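Local structure of putative TRAP PERIPLASMIC SOLUTE BINDING PROTEIN (Haemophilus influenzae, 4PBQ) at residues Y209-I212 with K213-L217; V276-Y279 with L280-G284; N244-K248 with E249-I253; Y46-K49 with T50-E54. The protein probably serves as the periplasmic solute-binding component of a TRAP transport system and binds L-gulonate in its pocket. All blocks are in the same frame, centred on the assembly; numbering follows the deposited sequence.

How the interactions relate
Interactions 1 and 2 touch: helix 209-214 packs against the C-terminal part of helix 248-281, and the centres of the two interactions are about 11 Å apart. K213 makes a cation-pi contact with Y279, and the Y209 ring lies against K277 and L280. Interaction 1 is near the pocket, the L211 side chain being about 6 Å from the bound L-gulonate. Interaction 3 lies at the start of helix 248-281 and interaction 2 at its C-terminal end, so these two centres lie about 44 Å apart, on opposite sides of the chain's centre. Interaction 4, on helix 38-54, is about 14 Å from interaction 3 between centres and meets it where I253 CD1 packs on E54 O at 3.4 Å.

Interaction 1: Y209-I212 with K213-L217; sequences YMLI and KDSGL
L211 and S215 meet at the C-terminal end of the short helix 209-214, where an ST turn leads the chain out of the helix. The backbone bonds come first: K213 N and D214 N donate to Y209 O and M210 O, and S215 N reaches L211 O at 2.9 Å. A side-chain bond is added to the last of these, S215 OG donating to L211 O over 2.7 Å. The two donors approach this carbonyl from opposite faces of its plane, so L211 O is gripped twice. With chi1 at 66°, S215 OG sits between its own backbone N and carbonyl carbon, from where it can fold back on the helix and also accept from L217 N at 3.0 Å, the bond that defines the ST turn. G216, with positive phi, lies inside that turn. At the start of the helix, Y209 OH bonds to Q226.

Apolar contact is lighter. K213 packs on V276 of helix 248-281. L211 and L217 touch through one methyl each, L217 being further packed on V193, F194 and L197 of helix 193-198. The leucine contact itself runs from L211 CD1 to L217 CD1, 4.1 Å apart.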
loop_
_atom_site.group_PDB
_atom_site.type_symbol
_atom_site.label_atom_id
_atom_site.label_comp_id
_atom_site.label_asym_id
_atom_site.label_seq_id
_atom_site.Cartn_x
_atom_site.Cartn_y
_atom_site.Cartn_z
ATOM N N TYR A 209 7.441 0.743 -7.400
ATOM C CA TYR A 209 8.517 1.544 -7.995
ATOM C C TYR A 209 8.749 2.867 -7.259
ATOM O O TYR A 209 9.893 3.234 -7.010
ATOM C CB TYR A 209 8.233 1.844 -9.478
ATOM C CG TYR A 209 8.701 0.776 -10.432
ATOM C CD1 TYR A 209 10.047 0.540 -10.645
ATOM C CD2 TYR A 209 7.787 0.028 -11.150
ATOM C CE1 TYR A 209 10.472 -0.435 -11.556
ATOM C CE2 TYR A 209 8.199 -0.948 -12.021
ATOM C CZ TYR A 209 9.536 -1.167 -12.233
ATOM O OH TYR A 209 9.910 -2.153 -13.136
HETATM N N MSE A 210 7.680 3.609 -6.946
HETATM C CA MSE A 210 7.888 4.933 -6.380
HETATM C C MSE A 210 8.547 4.865 -5.024
HETATM O O MSE A 210 9.437 5.670 -4.744
HETATM C CB MSE A 210 6.605 5.766 -6.320
HETATM C CG MSE A 210 6.041 6.048 -7.697
HETATM SE SE MSE A 210 4.538 7.285 -7.665
HETATM C CE MSE A 210 3.177 6.086 -7.003
ATOM N N LEU A 211 8.170 3.894 -4.194
ATOM C CA LEU A 211 8.859 3.703 -2.929
ATOM C C LEU A 211 10.355 3.394 -3.122
ATOM O O LEU A 211 11.217 3.937 -2.431
ATOM C CB LEU A 211 8.162 2.586 -2.132
ATOM C CG LEU A 211 8.588 2.251 -0.702
ATOM C CD1 LEU A 211 9.955 1.567 -0.578
ATOM C CD2 LEU A 211 8.520 3.469 0.138
ATOM N N ILE A 212 10.670 2.507 -4.059
ATOM C CA ILE A 212 12.051 2.153 -4.341
ATOM C C ILE A 212 12.897 3.376 -4.710
ATOM O O ILE A 212 14.041 3.494 -4.283
ATOM C CB ILE A 212 12.088 1.064 -5.420
ATOM C CG1 ILE A 212 11.521 -0.211 -4.811
ATOM C CG2 ILE A 212 13.509 0.829 -5.928
ATOM C CD1 ILE A 212 11.295 -1.332 -5.823
ATOM N N LYS A 213 12.324 4.330 -5.446
ATOM C CA LYS A 213 13.069 5.543 -5.755
ATOM C C LYS A 213 13.108 6.467 -4.542
ATOM O O LYS A 213 14.177 6.956 -4.165
ATOM C CB LYS A 213 12.458 6.316 -6.918
ATOM C CG LYS A 213 13.329 7.513 -7.330
ATOM C CD LYS A 213 12.636 8.485 -8.259
ATOM C CE LYS A 213 13.498 9.717 -8.407
ATOM N NZ LYS A 213 12.890 10.812 -9.243
ATOM N N ASP A 214 11.922 6.756 -3.992
ATOM C CA ASP A 214 11.772 7.828 -2.991
ATOM C C ASP A 214 12.631 7.497 -1.772
ATOM O O ASP A 214 13.178 8.385 -1.128
ATOM C CB ASP A 214 10.331 7.908 -2.504
ATOM C CG ASP A 214 9.335 8.457 -3.547
ATOM O OD1 ASP A 214 9.723 8.972 -4.619
ATOM O OD2 ASP A 214 8.113 8.370 -3.238
ATOM N N SER A 215 12.681 6.214 -1.429
ATOM C CA SER A 215 13.409 5.751 -0.245
ATOM C C SER A 215 14.924 5.733 -0.421
ATOM O O SER A 215 15.661 5.635 0.572
ATOM C CB SER A 215 12.984 4.329 0.101
ATOM O OG SER A 215 13.407 3.453 -0.939
ATOM N N GLY A 216 15.385 5.816 -1.668
ATOM C CA GLY A 216 16.793 5.640 -1.980
ATOM C C GLY A 216 17.224 4.171 -2.018
ATOM O O GLY A 216 18.406 3.884 -2.195
ATOM N N LEU A 217 16.284 3.243 -1.858
ATOM C CA LEU A 217 16.642 1.812 -1.939
ATOM C C LEU A 217 17.285 1.456 -3.276
ATOM O O LEU A 217 18.115 0.541 -3.343
ATOM C CB LEU A 217 15.426 0.910 -1.681
ATOM C CG LEU A 217 15.126 0.695 -0.202
ATOM C CD1 LEU A 217 13.726 0.073 -0.029
ATOM C CD2 LEU A 217 16.192 -0.178 0.450
#

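Interaction 2: V276-Y279 with L280-G284; sequences VKDY and LAKHG
Y279 and H283 form a face-to-face aromatic stack at the C-terminal end of the long helix 248-281, four residues apart as the chain unwinds into a loop. The ring centroids are 3.6 Å apart and the planes are inclined by only 13°. The tyrosine CG stands anti to the backbone N (chi1 -179°), which swings the ring towards the C-terminal end of the helix; H283 CG is anti to its carbonyl carbon (chi1 -75°), a setting compatible with the imidazole lying back over Y279. The overlap is shifted: Y279 CZ lies over the centre of the imidazole, whereas H283 CE1 lies above the tyrosine ring nearer its rim.

The imidazole is also fixed at its edge. H283 ND1 donates to Y279 O over 2.7 Å, with the oxygen close to the ring plane, so the same residue supplies both the stacking face and the acceptor. K282 N reaches that oxygen at 2.9 Å from the opposite face of the carbonyl plane. Beyond the stack, Y279 OH bonds to Y218 OH.

On the exposed side, D278 and K282 form a salt bridge. The extended lysine chain runs over D278 O before NZ meets the carboxylate, at 3.0 Å from OD2 on its syn lone pair and more weakly at OD1. Facing helix 209-214, V276 and L280 lie side by side and point the same way, with V276 CG1 3.8 Å from L280 CD1.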
loop_
_atom_site.group_PDB
_atom_site.type_symbol
_atom_site.label_atom_id
_atom_site.label_comp_id
_atom_site.label_asym_id
_atom_site.label_seq_id
_atom_site.Cartn_x
_atom_site.Cartn_y
_atom_site.Cartn_z
ATOM N N VAL A 276 9.126 7.553 -12.803
ATOM C CA VAL A 276 10.071 6.891 -11.919
ATOM C C VAL A 276 10.670 5.674 -12.595
ATOM O O VAL A 276 11.863 5.387 -12.458
ATOM C CB VAL A 276 9.400 6.524 -10.589
ATOM C CG1 VAL A 276 10.250 5.535 -9.834
ATOM C CG2 VAL A 276 9.176 7.804 -9.753
ATOM N N LYS A 277 9.853 4.960 -13.352
ATOM C CA LYS A 277 10.359 3.813 -14.103
ATOM C C LYS A 277 11.471 4.244 -15.091
ATOM O O LYS A 277 12.488 3.590 -15.205
ATOM C CB LYS A 277 9.213 3.126 -14.836
ATOM C CG LYS A 277 8.304 2.293 -13.925
ATOM C CD LYS A 277 7.181 1.626 -14.706
ATOM C CE LYS A 277 7.691 0.441 -15.521
ATOM N NZ LYS A 277 6.570 -0.333 -16.141
ATOM N N ASP A 278 11.265 5.352 -15.785
ATOM C CA ASP A 278 12.265 5.890 -16.692
ATOM C C ASP A 278 13.531 6.314 -15.932
ATOM O O ASP A 278 14.646 6.031 -16.372
ATOM C CB ASP A 278 11.692 7.077 -17.452
ATOM C CG ASP A 278 12.591 7.529 -18.597
ATOM O OD1 ASP A 278 12.823 6.716 -19.510
ATOM O OD2 ASP A 278 13.068 8.678 -18.560
ATOM N N TYR A 279 13.336 7.010 -14.812
ATOM C CA TYR A 279 14.435 7.431 -13.945
ATOM C C TYR A 279 15.319 6.236 -13.556
ATOM O O TYR A 279 16.557 6.279 -13.673
ATOM C CB TYR A 279 13.874 8.097 -12.680
ATOM C CG TYR A 279 14.931 8.587 -11.709
ATOM C CD1 TYR A 279 15.533 7.711 -10.811
ATOM C CD2 TYR A 279 15.297 9.914 -11.673
ATOM C CE1 TYR A 279 16.495 8.135 -9.943
ATOM C CE2 TYR A 279 16.265 10.355 -10.794
ATOM C CZ TYR A 279 16.857 9.460 -9.934
ATOM O OH TYR A 279 17.827 9.870 -9.047
ATOM N N LEU A 280 14.682 5.178 -13.071
ATOM C CA LEU A 280 15.417 4.006 -12.604
ATOM C C LEU A 280 16.132 3.278 -13.743
ATOM O O LEU A 280 17.210 2.720 -13.552
ATOM C CB LEU A 280 14.477 3.063 -11.857
ATOM C CG LEU A 280 13.991 3.665 -10.534
ATOM C CD1 LEU A 280 12.889 2.830 -9.894
ATOM C CD2 LEU A 280 15.161 3.813 -9.560
ATOM N N ALA A 281 15.572 3.337 -14.937
ATOM C CA ALA A 281 16.281 2.809 -16.100
ATOM C C ALA A 281 17.590 3.555 -16.369
ATOM O O ALA A 281 18.514 3.018 -16.979
ATOM C CB ALA A 281 15.395 2.861 -17.328
ATOM N N LYS A 282 17.665 4.796 -15.922
ATOM C CA LYS A 282 18.739 5.680 -16.377
ATOM C C LYS A 282 19.723 6.063 -15.271
ATOM O O LYS A 282 20.567 6.942 -15.466
ATOM C CB LYS A 282 18.116 6.942 -17.014
ATOM C CG LYS A 282 17.417 6.623 -18.340
ATOM C CD LYS A 282 16.566 7.761 -18.852
ATOM C CE LYS A 282 16.026 7.453 -20.255
ATOM N NZ LYS A 282 15.059 8.465 -20.729
ATOM N N HIS A 283 19.663 5.362 -14.144
ATOM C CA HIS A 283 20.561 5.654 -13.031
ATOM C C HIS A 283 21.316 4.422 -12.561
ATOM O O HIS A 283 21.695 4.341 -11.396
ATOM C CB HIS A 283 19.810 6.282 -11.860
ATOM C CG HIS A 283 19.451 7.723 -12.089
ATOM N ND1 HIS A 283 18.430 8.105 -12.928
ATOM C CD2 HIS A 283 19.995 8.869 -11.613
ATOM C CE1 HIS A 283 18.354 9.423 -12.961
ATOM N NE2 HIS A 283 19.300 9.913 -12.177
ATOM N N GLY A 284 21.497 3.467 -13.464
ATOM C CA GLY A 284 22.360 2.328 -13.211
ATOM C C GLY A 284 21.633 1.055 -12.821
ATOM O O GLY A 284 22.245 -0.010 -12.828
#

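Interaction 3: N244-K248 with E249-I253; sequences NKIPK and EDQII
I246 and Q251 cross obliquely where the loop after helix 240-243 turns into helix 248-281, with P247 as the N-cap residue. The glutamine chain, extended beyond CG, reaches back toward N244, and I246 CG2 rests 3.6 Å from Q251 CG. The same methyl touches D250 CB at 3.5 Å, but there the two side chains cross at about a right angle. I246 thus sits against the first turn, and it also packs on Y59 of strand 59-64.

The P247 ring passes D250 at a slant, the proline CG lying 3.6 Å from D250 OD2. That oxygen is held by K58 in a salt bridge and by the hydroxyl of Y59, which ties the helix start to strand 59-64. P247 O opens the helical bonding by accepting from Q251 N at 2.9 Å, in the carbonyl plane, and D250 N adds a weak bond to it.

K248 is bent at chi2 (96°) and stands roughly perpendicular to Q251. Both ends of the glutamine amide are engaged: NE2 donates to W243 O and to a water that bridges to N244 OD1, while OE1 accepts from a second water, itself bound by K248 NZ at 2.8 Å.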
loop_
_atom_site.group_PDB
_atom_site.type_symbol
_atom_site.label_atom_id
_atom_site.label_comp_id
_atom_site.label_asym_id
_atom_site.label_seq_id
_atom_site.Cartn_x
_atom_site.Cartn_y
_atom_site.Cartn_z
ATOM N N ASN A 244 -16.211 11.195 15.199
ATOM C CA ASN A 244 -17.445 11.334 15.954
ATOM C C ASN A 244 -17.569 12.666 16.700
ATOM O O ASN A 244 -18.574 12.914 17.353
ATOM C CB ASN A 244 -17.608 10.161 16.924
ATOM C CG ASN A 244 -17.956 8.862 16.224
ATOM O OD1 ASN A 244 -18.420 8.853 15.080
ATOM N ND2 ASN A 244 -17.734 7.749 16.914
ATOM N N LYS A 245 -16.548 13.509 16.596
ATOM C CA LYS A 245 -16.589 14.855 17.152
ATOM C C LYS A 245 -16.898 15.888 16.066
ATOM O O LYS A 245 -17.073 17.085 16.357
ATOM C CB LYS A 245 -15.237 15.182 17.781
ATOM C CG LYS A 245 -14.873 14.338 19.010
ATOM C CD LYS A 245 -13.417 14.660 19.434
ATOM C CE LYS A 245 -12.912 13.741 20.515
ATOM N NZ LYS A 245 -13.671 13.888 21.784
ATOM N N ILE A 246 -16.994 15.410 14.827
ATOM C CA ILE A 246 -17.178 16.281 13.674
ATOM C C ILE A 246 -18.619 16.177 13.220
ATOM O O ILE A 246 -19.088 15.106 12.847
ATOM C CB ILE A 246 -16.232 15.880 12.542
ATOM C CG1 ILE A 246 -14.775 16.016 12.989
ATOM C CG2 ILE A 246 -16.475 16.729 11.303
ATOM C CD1 ILE A 246 -13.785 15.573 11.946
ATOM N N PRO A 247 -19.333 17.307 13.196
ATOM C CA PRO A 247 -20.734 17.211 12.779
ATOM C C PRO A 247 -20.839 16.863 11.305
ATOM O O PRO A 247 -19.912 17.123 10.527
ATOM C CB PRO A 247 -21.292 18.618 13.033
ATOM C CG PRO A 247 -20.078 19.509 13.049
ATOM C CD PRO A 247 -18.960 18.664 13.616
ATOM N N LYS A 248 -21.980 16.312 10.917
ATOM C CA LYS A 248 -22.182 15.904 9.538
ATOM C C LYS A 248 -21.905 17.023 8.526
ATOM O O LYS A 248 -21.338 16.779 7.462
ATOM C CB LYS A 248 -23.595 15.400 9.348
ATOM C CG LYS A 248 -23.891 14.904 7.955
ATOM C CD LYS A 248 -23.731 13.402 7.892
ATOM C CE LYS A 248 -24.134 12.843 6.548
ATOM N NZ LYS A 248 -23.620 11.450 6.417
ATOM N N GLU A 249 -22.301 18.246 8.840
ATOM C CA GLU A 249 -22.057 19.356 7.908
ATOM C C GLU A 249 -20.579 19.466 7.566
ATOM O O GLU A 249 -20.209 19.751 6.415
ATOM C CB GLU A 249 -22.476 20.691 8.520
ATOM C CG GLU A 249 -23.927 20.951 8.614
ATOM C CD GLU A 249 -24.201 22.412 8.928
ATOM O OE1 GLU A 249 -23.344 23.076 9.585
ATOM O OE2 GLU A 249 -25.271 22.883 8.485
ATOM N N ASP A 250 -19.729 19.271 8.579
ATOM C CA ASP A 250 -18.282 19.378 8.386
ATOM C C ASP A 250 -17.722 18.089 7.750
ATOM O O ASP A 250 -16.778 18.142 6.965
ATOM C CB ASP A 250 -17.569 19.660 9.715
ATOM C CG ASP A 250 -17.773 21.074 10.220
ATOM O OD1 ASP A 250 -18.252 21.939 9.456
ATOM O OD2 ASP A 250 -17.422 21.327 11.399
ATOM N N GLN A 251 -18.309 16.938 8.099
ATOM C CA GLN A 251 -17.899 15.665 7.521
ATOM C C GLN A 251 -18.069 15.661 6.007
ATOM O O GLN A 251 -17.263 15.070 5.295
ATOM C CB GLN A 251 -18.688 14.506 8.122
ATOM C CG GLN A 251 -18.291 14.128 9.537
ATOM C CD GLN A 251 -19.058 12.920 10.030
ATOM O OE1 GLN A 251 -19.992 12.451 9.369
ATOM N NE2 GLN A 251 -18.698 12.427 11.213
ATOM N N ILE A 252 -19.120 16.309 5.516
ATOM C CA ILE A 252 -19.347 16.433 4.078
ATOM C C ILE A 252 -18.176 17.155 3.400
ATOM O O ILE A 252 -17.765 16.788 2.288
ATOM C CB ILE A 252 -20.667 17.169 3.818
ATOM C CG1 ILE A 252 -21.831 16.221 4.092
ATOM C CG2 ILE A 252 -20.752 17.721 2.368
ATOM C CD1 ILE A 252 -23.162 16.948 4.325
ATOM N N ILE A 253 -17.615 18.155 4.085
ATOM C CA ILE A 253 -16.449 18.858 3.554
ATOM C C ILE A 253 -15.210 17.946 3.557
ATOM O O ILE A 253 -14.449 17.944 2.599
ATOM C CB ILE A 253 -16.182 20.152 4.327
ATOM C CG1 ILE A 253 -17.377 21.099 4.116
ATOM C CG2 ILE A 253 -14.911 20.809 3.830
ATOM C CD1 ILE A 253 -17.325 22.355 4.945
HETATM O O HOH W 1 -19.708 10.392 13.132
HETATM O O HOH W 2 -20.845 11.568 6.877
#

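Interaction 4: Y46-K49 with T50-E54; sequences YFKK and TIENE
The F47 ring carries the I51 side chain over one face. I51 CD1 sits 3.6 Å from the ring centroid and 18° off the ring normal, a CH-pi contact displaced towards the rim at CZ, its closest ring atom at 3.5 Å. The two side chains lie alongside each other and point the same way, one turn apart on the helix. F47 CG is anti to its own N (chi1 -169°), which brings the ring alongside I51; the isoleucine in turn packs on Y59 and I61 of strand 59-64 and on F254 of helix 248-281.

The carboxylate of E52 is the next flat group. K48 NZ meets its OE2 at 2.7 Å on the syn side, 23° out of the carboxylate plane, after the lysine chain bends at its last torsion. A water accepts from the same NZ and donates to E52 OE1, closing a small ring. Both partners also bond the backbone of I61, K48 NZ to its O and E52 OE2 to its N, so the salt bridge is joined to the neighbouring strand.

At Y46 the helix widens into a pi-type turn. T50 N makes just a weak bond to Y46 O, while T50 OG1 donates to that oxygen at 2.6 Å in the carbonyl plane. Together these contacts belong to the helix of a beta-alpha-beta unit, strand 25-30, helix 38-54 and strand 59-64, whose two strands pair in parallel.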
loop_
_atom_site.group_PDB
_atom_site.type_symbol
_atom_site.label_atom_id
_atom_site.label_comp_id
_atom_site.label_asym_id
_atom_site.label_seq_id
_atom_site.Cartn_x
_atom_site.Cartn_y
_atom_site.Cartn_z
ATOM N N TYR A 46 -4.857 19.152 -2.012
ATOM C CA TYR A 46 -6.280 18.843 -2.192
ATOM C C TYR A 46 -6.988 18.511 -0.879
ATOM O O TYR A 46 -8.066 19.028 -0.615
ATOM C CB TYR A 46 -6.481 17.718 -3.231
ATOM C CG TYR A 46 -5.801 18.052 -4.528
ATOM C CD1 TYR A 46 -6.216 19.135 -5.282
ATOM C CD2 TYR A 46 -4.708 17.322 -4.971
ATOM C CE1 TYR A 46 -5.564 19.475 -6.444
ATOM C CE2 TYR A 46 -4.054 17.659 -6.133
ATOM C CZ TYR A 46 -4.488 18.722 -6.864
ATOM O OH TYR A 46 -3.839 19.055 -8.025
ATOM N N PHE A 47 -6.391 17.680 -0.039
ATOM C CA PHE A 47 -7.059 17.279 1.188
ATOM C C PHE A 47 -6.938 18.393 2.221
ATOM O O PHE A 47 -7.949 18.932 2.688
ATOM C CB PHE A 47 -6.480 15.967 1.738
ATOM C CG PHE A 47 -7.284 15.380 2.847
ATOM C CD1 PHE A 47 -8.590 14.917 2.607
ATOM C CD2 PHE A 47 -6.770 15.275 4.132
ATOM C CE1 PHE A 47 -9.370 14.399 3.639
ATOM C CE2 PHE A 47 -7.533 14.728 5.163
ATOM C CZ PHE A 47 -8.832 14.288 4.918
ATOM N N LYS A 48 -5.704 18.752 2.549
ATOM C CA LYS A 48 -5.422 19.767 3.566
ATOM C C LYS A 48 -6.009 21.108 3.162
ATOM O O LYS A 48 -6.749 21.726 3.924
ATOM C CB LYS A 48 -3.909 19.908 3.734
ATOM C CG LYS A 48 -3.474 20.993 4.680
ATOM C CD LYS A 48 -1.951 20.987 4.802
ATOM C CE LYS A 48 -1.419 22.192 5.570
ATOM N NZ LYS A 48 -1.732 22.117 7.013
ATOM N N LYS A 49 -5.693 21.564 1.962
ATOM C CA LYS A 49 -6.187 22.872 1.549
ATOM C C LYS A 49 -7.703 22.947 1.515
ATOM O O LYS A 49 -8.284 23.937 1.938
ATOM C CB LYS A 49 -5.611 23.282 0.194
ATOM C CG LYS A 49 -4.261 23.909 0.292
ATOM C CD LYS A 49 -3.791 24.471 -1.049
ATOM C CE LYS A 49 -2.332 24.891 -0.950
ATOM N NZ LYS A 49 -1.809 25.438 -2.220
ATOM N N THR A 50 -8.364 21.940 0.960
ATOM C CA THR A 50 -9.821 21.983 0.886
ATOM C C THR A 50 -10.428 22.117 2.271
ATOM O O THR A 50 -11.288 22.963 2.516
ATOM C CB THR A 50 -10.399 20.728 0.192
ATOM O OG1 THR A 50 -9.952 20.695 -1.168
ATOM C CG2 THR A 50 -11.930 20.727 0.239
ATOM N N ILE A 51 -9.996 21.260 3.185
ATOM C CA ILE A 51 -10.569 21.273 4.520
ATOM C C ILE A 51 -10.283 22.598 5.235
ATOM O O ILE A 51 -11.195 23.224 5.798
ATOM C CB ILE A 51 -10.056 20.087 5.342
ATOM C CG1 ILE A 51 -10.740 18.803 4.857
ATOM C CG2 ILE A 51 -10.346 20.272 6.823
ATOM C CD1 ILE A 51 -10.044 17.503 5.330
ATOM N N GLU A 52 -9.035 23.044 5.204
ATOM C CA GLU A 52 -8.671 24.224 5.997
ATOM C C GLU A 52 -9.384 25.463 5.439
ATOM O O GLU A 52 -9.894 26.302 6.192
ATOM C CB GLU A 52 -7.142 24.388 6.014
ATOM C CG GLU A 52 -6.451 23.251 6.779
ATOM C CD GLU A 52 -4.938 23.399 6.904
ATOM O OE1 GLU A 52 -4.340 24.304 6.281
ATOM O OE2 GLU A 52 -4.337 22.583 7.639
ATOM N N ASN A 53 -9.450 25.581 4.122
ATOM C CA ASN A 53 -10.148 26.729 3.532
ATOM C C ASN A 53 -11.664 26.694 3.693
ATOM O O ASN A 53 -12.287 27.691 4.055
ATOM C CB ASN A 53 -9.808 26.866 2.052
ATOM C CG ASN A 53 -8.413 27.401 1.819
ATOM O OD1 ASN A 53 -7.961 28.308 2.513
ATOM N ND2 ASN A 53 -7.732 26.857 0.817
ATOM N N GLU A 54 -12.273 25.563 3.393
ATOM C CA GLU A 54 -13.720 25.487 3.340
ATOM C C GLU A 54 -14.392 25.284 4.704
ATOM O O GLU A 54 -15.618 25.309 4.798
ATOM C CB GLU A 54 -14.130 24.432 2.310
ATOM C CG GLU A 54 -13.596 24.798 0.930
ATOM C CD GLU A 54 -14.028 23.882 -0.208
ATOM O OE1 GLU A 54 -15.057 23.192 -0.064
ATOM O OE2 GLU A 54 -13.319 23.881 -1.254
HETATM O O HOH W 3 -1.993 25.319 7.292
#